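Local coordinates for protein phosphoethanolamine N-methyltransferase 1 (Haemonchus contortus, PDB 4KRG) that probably methylates phosphoethanolamine with S-adenosylmethionine as methyl donor, a step of nematode phosphocholine biosynthesis, at residues N273-I282 with S437-H448. Numbering follows the deposited sequence.
Sequences NEKYSWTDKI and SLNAEVSFIKDH
W278 and E441 mark the tightest backbone approach, 5.3 Å between their CA atoms, as the loop 273-279, which enters a short helix through a type I turn at S277-D280, runs antiparallel along helix 437-448. The W278 indole, its CG placed between backbone N and carbonyl carbon (chi1 72°), lies flat over the helix. E441 CB sits 4.0 Å from the centroid of the five-membered ring of W278, a CH-pi contact, with the carboxylate stacked nearly parallel to the indole; T279 CG2 covers the opposite face. A water joins W278 NE1 to E441 OE2, which also accepts from S455 N. At the far rim of the indole, CZ3 touches S437 CB, while W278 CB presses on F444 CB at 3.4 Å. F444 turns its edge toward the face of Y276, and the carbonyl oxygen Y276 O lies at the edge of the F444 ring, 3.1 Å from CE1. At the edge of its own ring Y276 OH donates to D447 OD2 over 2.5 Å, using the anti lone pair of that oxygen. D447 OD1 takes a salt bridge from K275 NZ, 3.2 Å away and above the carboxylate plane, so both oxygens of the acid are engaged. H448 completes the aromatic cluster: CE1 lies over one face of Y276, toward its rim. Its NE2 accepts from K275 N at 3.0 Å and 169°, and ND1 donates to F444 O, so bonds at both nitrogens fix the imidazole's rotation and imply a proton on ND1. The contact lays the loop between helices 249-271 and 280-283 against helix 434-448, with W278 edge-to-face against Y459 of strand 458-465 and T279 and I282 resting on L405 of strand 400-408.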
ATOM      1  N   ASN A 273     -15.730  10.593   9.206  1.00 24.68           N
ATOM      2  CA  ASN A 273     -17.123  10.410   9.605  1.00 27.71           C
ATOM      3  C   ASN A 273     -18.077  10.128   8.449  1.00 22.90           C
ATOM      4  O   ASN A 273     -19.296  10.174   8.622  1.00 24.05           O
ATOM      5  CB  ASN A 273     -17.621  11.600  10.427  1.00 36.51           C
ATOM      6  CG  ASN A 273     -17.090  11.587  11.845  1.00 40.35           C
ATOM      7  OD1 ASN A 273     -17.013  10.536  12.484  1.00 40.25           O
ATOM      8  ND2 ASN A 273     -16.715  12.757  12.344  1.00 43.65           N
ATOM      9  N   GLU A 274     -17.529   9.827   7.276  1.00 22.79           N
ATOM     10  CA  GLU A 274     -18.367   9.616   6.098  1.00 23.64           C
ATOM     11  C   GLU A 274     -19.337   8.460   6.314  1.00 25.11           C
ATOM     12  O   GLU A 274     -18.928   7.295   6.370  1.00 23.15           O
ATOM     13  CB  GLU A 274     -17.532   9.368   4.835  1.00 22.18           C
ATOM     14  CG  GLU A 274     -18.361   9.504   3.563  1.00 24.63           C
ATOM     15  CD  GLU A 274     -17.689   8.977   2.307  1.00 24.75           C
ATOM     16  OE1 GLU A 274     -17.020   7.920   2.375  1.00 24.81           O
ATOM     17  OE2 GLU A 274     -17.855   9.616   1.240  1.00 25.40           O
ATOM     18  N   LYS A 275     -20.618   8.790   6.437  1.00 17.81           N
ATOM     19  CA  LYS A 275     -21.656   7.790   6.689  1.00 19.74           C
ATOM     20  C   LYS A 275     -22.133   7.058   5.433  1.00 21.22           C
ATOM     21  O   LYS A 275     -22.730   5.986   5.526  1.00 20.07           O
ATOM     22  CB  LYS A 275     -22.858   8.437   7.370  1.00 21.22           C
ATOM     23  CG  LYS A 275     -22.556   9.075   8.706  1.00 23.00           C
ATOM     24  CD  LYS A 275     -23.835   9.604   9.351  1.00 26.73           C
ATOM     25  CE  LYS A 275     -24.487  10.676   8.491  1.00 29.13           C
ATOM     26  NZ  LYS A 275     -25.535  11.437   9.231  1.00 32.35           N
ATOM     27  N   TYR A 276     -21.879   7.653   4.270  1.00 19.22           N
ATOM     28  CA  TYR A 276     -22.273   7.095   2.976  1.00 17.45           C
ATOM     29  C   TYR A 276     -21.646   7.980   1.907  1.00 19.01           C
ATOM     30  O   TYR A 276     -21.144   9.050   2.227  1.00 21.20           O
ATOM     31  CB  TYR A 276     -23.796   7.071   2.831  1.00 18.17           C
ATOM     32  CG  TYR A 276     -24.436   8.420   3.010  1.00 18.69           C
ATOM     33  CD1 TYR A 276     -24.617   9.271   1.929  1.00 19.49           C
ATOM     34  CD2 TYR A 276     -24.848   8.854   4.264  1.00 18.48           C
ATOM     35  CE1 TYR A 276     -25.186  10.510   2.087  1.00 19.70           C
ATOM     36  CE2 TYR A 276     -25.422  10.097   4.434  1.00 19.50           C
ATOM     37  CZ  TYR A 276     -25.590  10.921   3.342  1.00 20.31           C
ATOM     38  OH  TYR A 276     -26.154  12.160   3.496  1.00 20.70           O
ATOM     39  N   SER A 277     -21.674   7.555   0.647  1.00 19.89           N
ATOM     40  CA  SER A 277     -21.144   8.385  -0.440  1.00 21.05           C
ATOM     41  C   SER A 277     -22.301   9.062  -1.158  1.00 20.13           C
ATOM     42  O   SER A 277     -23.379   8.481  -1.266  1.00 20.30           O
ATOM     43  CB  SER A 277     -20.333   7.537  -1.425  1.00 22.39           C
ATOM     44  OG  SER A 277     -19.871   8.320  -2.516  1.00 27.03           O
ATOM     45  N   TRP A 278     -22.103  10.281  -1.652  1.00 19.08           N
ATOM     46  CA  TRP A 278     -23.201  10.934  -2.356  1.00 19.24           C
ATOM     47  C   TRP A 278     -23.560  10.189  -3.623  1.00 15.31           C
ATOM     48  O   TRP A 278     -24.673  10.299  -4.117  1.00 15.72           O
ATOM     49  CB  TRP A 278     -22.935  12.417  -2.639  1.00 18.38           C
ATOM     50  CG  TRP A 278     -21.917  12.777  -3.691  1.00 16.25           C
ATOM     51  CD1 TRP A 278     -20.655  13.235  -3.469  1.00 17.13           C
ATOM     52  CD2 TRP A 278     -22.112  12.800  -5.113  1.00 15.91           C
ATOM     53  NE1 TRP A 278     -20.036  13.516  -4.662  1.00 19.89           N
ATOM     54  CE2 TRP A 278     -20.906  13.261  -5.688  1.00 20.15           C
ATOM     55  CE3 TRP A 278     -23.171  12.468  -5.958  1.00 16.17           C
ATOM     56  CZ2 TRP A 278     -20.735  13.388  -7.067  1.00 19.51           C
ATOM     57  CZ3 TRP A 278     -23.001  12.595  -7.325  1.00 18.93           C
ATOM     58  CH2 TRP A 278     -21.793  13.053  -7.866  1.00 18.42           C
ATOM     59  N   THR A 279     -22.615   9.401  -4.122  1.00 14.86           N
ATOM     60  CA  THR A 279     -22.808   8.684  -5.372  1.00 15.21           C
ATOM     61  C   THR A 279     -23.662   7.431  -5.197  1.00 14.83           C
ATOM     62  O   THR A 279     -24.066   6.820  -6.181  1.00 14.99           O
ATOM     63  CB  THR A 279     -21.458   8.289  -5.993  1.00 17.34           C
ATOM     64  OG1 THR A 279     -20.770   7.422  -5.089  1.00 16.92           O
ATOM     65  CG2 THR A 279     -20.603   9.512  -6.244  1.00 16.14           C
ATOM     66  N   ASP A 280     -23.919   7.041  -3.948  1.00 14.87           N
ATOM     67  CA  ASP A 280     -24.728   5.856  -3.664  1.00 14.75           C
ATOM     68  C   ASP A 280     -26.064   5.908  -4.385  1.00 16.99           C
ATOM     69  O   ASP A 280     -26.444   4.960  -5.077  1.00 19.43           O
ATOM     70  CB  ASP A 280     -25.014   5.717  -2.163  1.00 16.22           C
ATOM     71  CG  ASP A 280     -23.765   5.491  -1.342  1.00 16.75           C
ATOM     72  OD1 ASP A 280     -22.687   5.313  -1.931  1.00 16.07           O
ATOM     73  OD2 ASP A 280     -23.872   5.480  -0.099  1.00 19.21           O
ATOM     74  N   LYS A 281     -26.767   7.025  -4.206  1.00 16.16           N
ATOM     75  CA  LYS A 281     -28.087   7.232  -4.792  1.00 21.92           C
ATOM     76  C   LYS A 281     -28.035   7.155  -6.317  1.00 24.08           C
ATOM     77  O   LYS A 281     -28.958   6.644  -6.949  1.00 26.69           O
ATOM     78  CB  LYS A 281     -28.660   8.580  -4.346  1.00 24.21           C
ATOM     79  CG  LYS A 281     -29.993   8.957  -4.998  1.00 32.00           C
ATOM     80  CD  LYS A 281     -31.179   8.325  -4.265  1.00 37.37           C
ATOM     81  CE  LYS A 281     -32.440   8.257  -5.126  1.00 37.62           C
ATOM     82  NZ  LYS A 281     -32.961   9.592  -5.517  1.00 38.74           N
ATOM     83  N   ILE A 282     -26.948   7.653  -6.898  1.00 21.54           N
ATOM     84  CA  ILE A 282     -26.766   7.638  -8.350  1.00 20.55           C
ATOM     85  C   ILE A 282     -26.500   6.234  -8.879  1.00 18.00           C
ATOM     86  O   ILE A 282     -27.148   5.782  -9.818  1.00 20.81           O
ATOM     87  CB  ILE A 282     -25.595   8.538  -8.774  1.00 20.73           C
ATOM     88  CG1 ILE A 282     -25.792   9.966  -8.253  1.00 21.04           C
ATOM     89  CG2 ILE A 282     -25.425   8.510 -10.277  1.00 21.74           C
ATOM     90  CD1 ILE A 282     -27.084  10.598  -8.666  1.00 23.92           C
ATOM     91  N   SER A 437     -27.357  14.171  -9.368  1.00 16.54           N
ATOM     92  CA  SER A 437     -26.062  14.341  -8.722  1.00 15.63           C
ATOM     93  C   SER A 437     -25.997  15.659  -7.954  1.00 15.45           C
ATOM     94  O   SER A 437     -25.483  15.701  -6.839  1.00 16.97           O
ATOM     95  CB  SER A 437     -24.935  14.262  -9.754  1.00 18.67           C
ATOM     96  OG  SER A 437     -24.861  12.963 -10.305  1.00 19.07           O
ATOM     97  N   LEU A 438     -26.517  16.725  -8.555  1.00 16.57           N
ATOM     98  CA  LEU A 438     -26.607  18.018  -7.886  1.00 17.42           C
ATOM     99  C   LEU A 438     -27.353  17.899  -6.562  1.00 15.60           C
ATOM    100  O   LEU A 438     -26.910  18.418  -5.541  1.00 17.40           O
ATOM    101  CB  LEU A 438     -27.302  19.050  -8.782  1.00 22.19           C
ATOM    102  CG  LEU A 438     -26.500  19.698  -9.913  1.00 24.34           C
ATOM    103  CD1 LEU A 438     -27.304  20.802 -10.567  1.00 23.76           C
ATOM    104  CD2 LEU A 438     -25.190  20.264  -9.395  1.00 26.70           C
ATOM    105  N   ASN A 439     -28.476  17.193  -6.579  1.00 15.93           N
ATOM    106  CA  ASN A 439     -29.292  17.024  -5.382  1.00 16.24           C
ATOM    107  C   ASN A 439     -28.583  16.171  -4.336  1.00 16.32           C
ATOM    108  O   ASN A 439     -28.578  16.499  -3.155  1.00 17.99           O
ATOM    109  CB  ASN A 439     -30.624  16.359  -5.731  1.00 19.04           C
ATOM    110  CG  ASN A 439     -31.577  17.276  -6.472  1.00 19.91           C
ATOM    111  OD1 ASN A 439     -31.413  18.499  -6.502  1.00 19.40           O
ATOM    112  ND2 ASN A 439     -32.607  16.681  -7.052  1.00 21.33           N
ATOM    113  N   ALA A 440     -27.997  15.066  -4.785  1.00 14.53           N
ATOM    114  CA  ALA A 440     -27.355  14.121  -3.879  1.00 16.00           C
ATOM    115  C   ALA A 440     -26.078  14.695  -3.270  1.00 15.03           C
ATOM    116  O   ALA A 440     -25.816  14.506  -2.084  1.00 16.77           O
ATOM    117  CB  ALA A 440     -27.075  12.799  -4.593  1.00 18.17           C
ATOM    118  N   GLU A 441     -25.280  15.396  -4.072  1.00 15.76           N
ATOM    119  CA  GLU A 441     -24.050  15.988  -3.547  1.00 16.64           C
ATOM    120  C   GLU A 441     -24.329  17.048  -2.484  1.00 15.49           C
ATOM    121  O   GLU A 441     -23.662  17.079  -1.452  1.00 16.22           O
ATOM    122  CB  GLU A 441     -23.143  16.557  -4.649  1.00 16.79           C
ATOM    123  CG  GLU A 441     -21.800  17.029  -4.081  1.00 17.01           C
ATOM    124  CD  GLU A 441     -20.758  17.367  -5.129  1.00 17.68           C
ATOM    125  OE1 GLU A 441     -21.071  17.310  -6.338  1.00 18.07           O
ATOM    126  OE2 GLU A 441     -19.615  17.696  -4.734  1.00 18.66           O
ATOM    127  N   VAL A 442     -25.310  17.913  -2.720  1.00 17.10           N
ATOM    128  CA  VAL A 442     -25.629  18.930  -1.717  1.00 17.57           C
ATOM    129  C   VAL A 442     -26.180  18.295  -0.429  1.00 17.72           C
ATOM    130  O   VAL A 442     -25.809  18.699   0.673  1.00 19.99           O
ATOM    131  CB  VAL A 442     -26.555  20.057  -2.261  1.00 18.51           C
ATOM    132  CG1 VAL A 442     -28.009  19.606  -2.333  1.00 17.22           C
ATOM    133  CG2 VAL A 442     -26.433  21.287  -1.401  1.00 19.02           C
ATOM    134  N   SER A 443     -27.014  17.268  -0.573  1.00 14.70           N
ATOM    135  CA  SER A 443     -27.581  16.577   0.581  1.00 14.56           C
ATOM    136  C   SER A 443     -26.471  15.978   1.423  1.00 17.08           C
ATOM    137  O   SER A 443     -26.530  15.997   2.647  1.00 18.51           O
ATOM    138  CB  SER A 443     -28.534  15.465   0.142  1.00 16.79           C
ATOM    139  OG  SER A 443     -29.684  15.986  -0.506  1.00 20.58           O
ATOM    140  N   PHE A 444     -25.466  15.439   0.746  1.00 15.37           N
ATOM    141  CA  PHE A 444     -24.340  14.787   1.396  1.00 14.75           C
ATOM    142  C   PHE A 444     -23.459  15.775   2.160  1.00 16.22           C
ATOM    143  O   PHE A 444     -22.999  15.493   3.262  1.00 17.36           O
ATOM    144  CB  PHE A 444     -23.527  14.037   0.343  1.00 12.34           C
ATOM    145  CG  PHE A 444     -22.143  13.660   0.785  1.00 14.58           C
ATOM    146  CD1 PHE A 444     -21.916  12.479   1.470  1.00 15.32           C
ATOM    147  CD2 PHE A 444     -21.056  14.476   0.480  1.00 14.32           C
ATOM    148  CE1 PHE A 444     -20.631  12.123   1.865  1.00 15.19           C
ATOM    149  CE2 PHE A 444     -19.771  14.134   0.876  1.00 14.49           C
ATOM    150  CZ  PHE A 444     -19.555  12.956   1.568  1.00 15.75           C
ATOM    151  N   ILE A 445     -23.212  16.932   1.565  1.00 16.42           N
ATOM    152  CA  ILE A 445     -22.357  17.947   2.180  1.00 16.41           C
ATOM    153  C   ILE A 445     -23.004  18.564   3.423  1.00 17.86           C
ATOM    154  O   ILE A 445     -22.352  18.741   4.461  1.00 18.89           O
ATOM    155  CB  ILE A 445     -22.002  19.037   1.150  1.00 18.91           C
ATOM    156  CG1 ILE A 445     -20.830  18.571   0.284  1.00 18.92           C
ATOM    157  CG2 ILE A 445     -21.677  20.352   1.816  1.00 22.03           C
ATOM    158  CD1 ILE A 445     -20.612  19.427  -0.951  1.00 23.08           C
ATOM    159  N   LYS A 446     -24.289  18.883   3.324  1.00 17.85           N
ATOM    160  CA  LYS A 446     -25.004  19.478   4.447  1.00 18.28           C
ATOM    161  C   LYS A 446     -25.094  18.489   5.602  1.00 20.28           C
ATOM    162  O   LYS A 446     -24.963  18.863   6.768  1.00 21.04           O
ATOM    163  CB  LYS A 446     -26.412  19.885   4.015  1.00 17.70           C
ATOM    164  CG  LYS A 446     -26.465  20.882   2.874  1.00 18.96           C
ATOM    165  CD  LYS A 446     -25.952  22.245   3.292  1.00 20.47           C
ATOM    166  CE  LYS A 446     -26.298  23.300   2.239  1.00 17.76           C
ATOM    167  NZ  LYS A 446     -25.882  24.664   2.658  1.00 18.98           N
ATOM    168  N   ASP A 447     -25.322  17.224   5.255  1.00 19.35           N
ATOM    169  CA  ASP A 447     -25.502  16.149   6.223  1.00 18.84           C
ATOM    170  C   ASP A 447     -24.241  15.903   7.034  1.00 16.13           C
ATOM    171  O   ASP A 447     -24.306  15.542   8.205  1.00 18.21           O
ATOM    172  CB  ASP A 447     -25.881  14.863   5.491  1.00 19.21           C
ATOM    173  CG  ASP A 447     -26.308  13.760   6.424  1.00 27.54           C
ATOM    174  OD1 ASP A 447     -26.570  14.029   7.616  1.00 31.53           O
ATOM    175  OD2 ASP A 447     -26.403  12.610   5.955  1.00 32.01           O
ATOM    176  N   HIS A 448     -23.094  16.093   6.393  1.00 15.27           N
ATOM    177  CA  HIS A 448     -21.802  15.889   7.042  1.00 17.26           C
ATOM    178  C   HIS A 448     -21.185  17.200   7.524  1.00 22.02           C
ATOM    179  O   HIS A 448     -20.084  17.202   8.083  1.00 23.51           O
ATOM    180  CB  HIS A 448     -20.840  15.139   6.113  1.00 15.10           C
ATOM    181  CG  HIS A 448     -21.237  13.724   5.857  1.00 17.35           C
ATOM    182  ND1 HIS A 448     -22.138  13.355   4.874  1.00 15.60           N
ATOM    183  CD2 HIS A 448     -20.875  12.568   6.466  1.00 17.95           C
ATOM    184  CE1 HIS A 448     -22.302  12.060   4.884  1.00 14.85           C
ATOM    185  NE2 HIS A 448     -21.542  11.542   5.843  1.00 18.00           N
TER
HETATM  186  O   HOH W   1     -28.188  11.049   7.214  1.00 38.27           O
HETATM  187  O   HOH W   2     -17.833  15.336  -4.954  1.00 16.67           O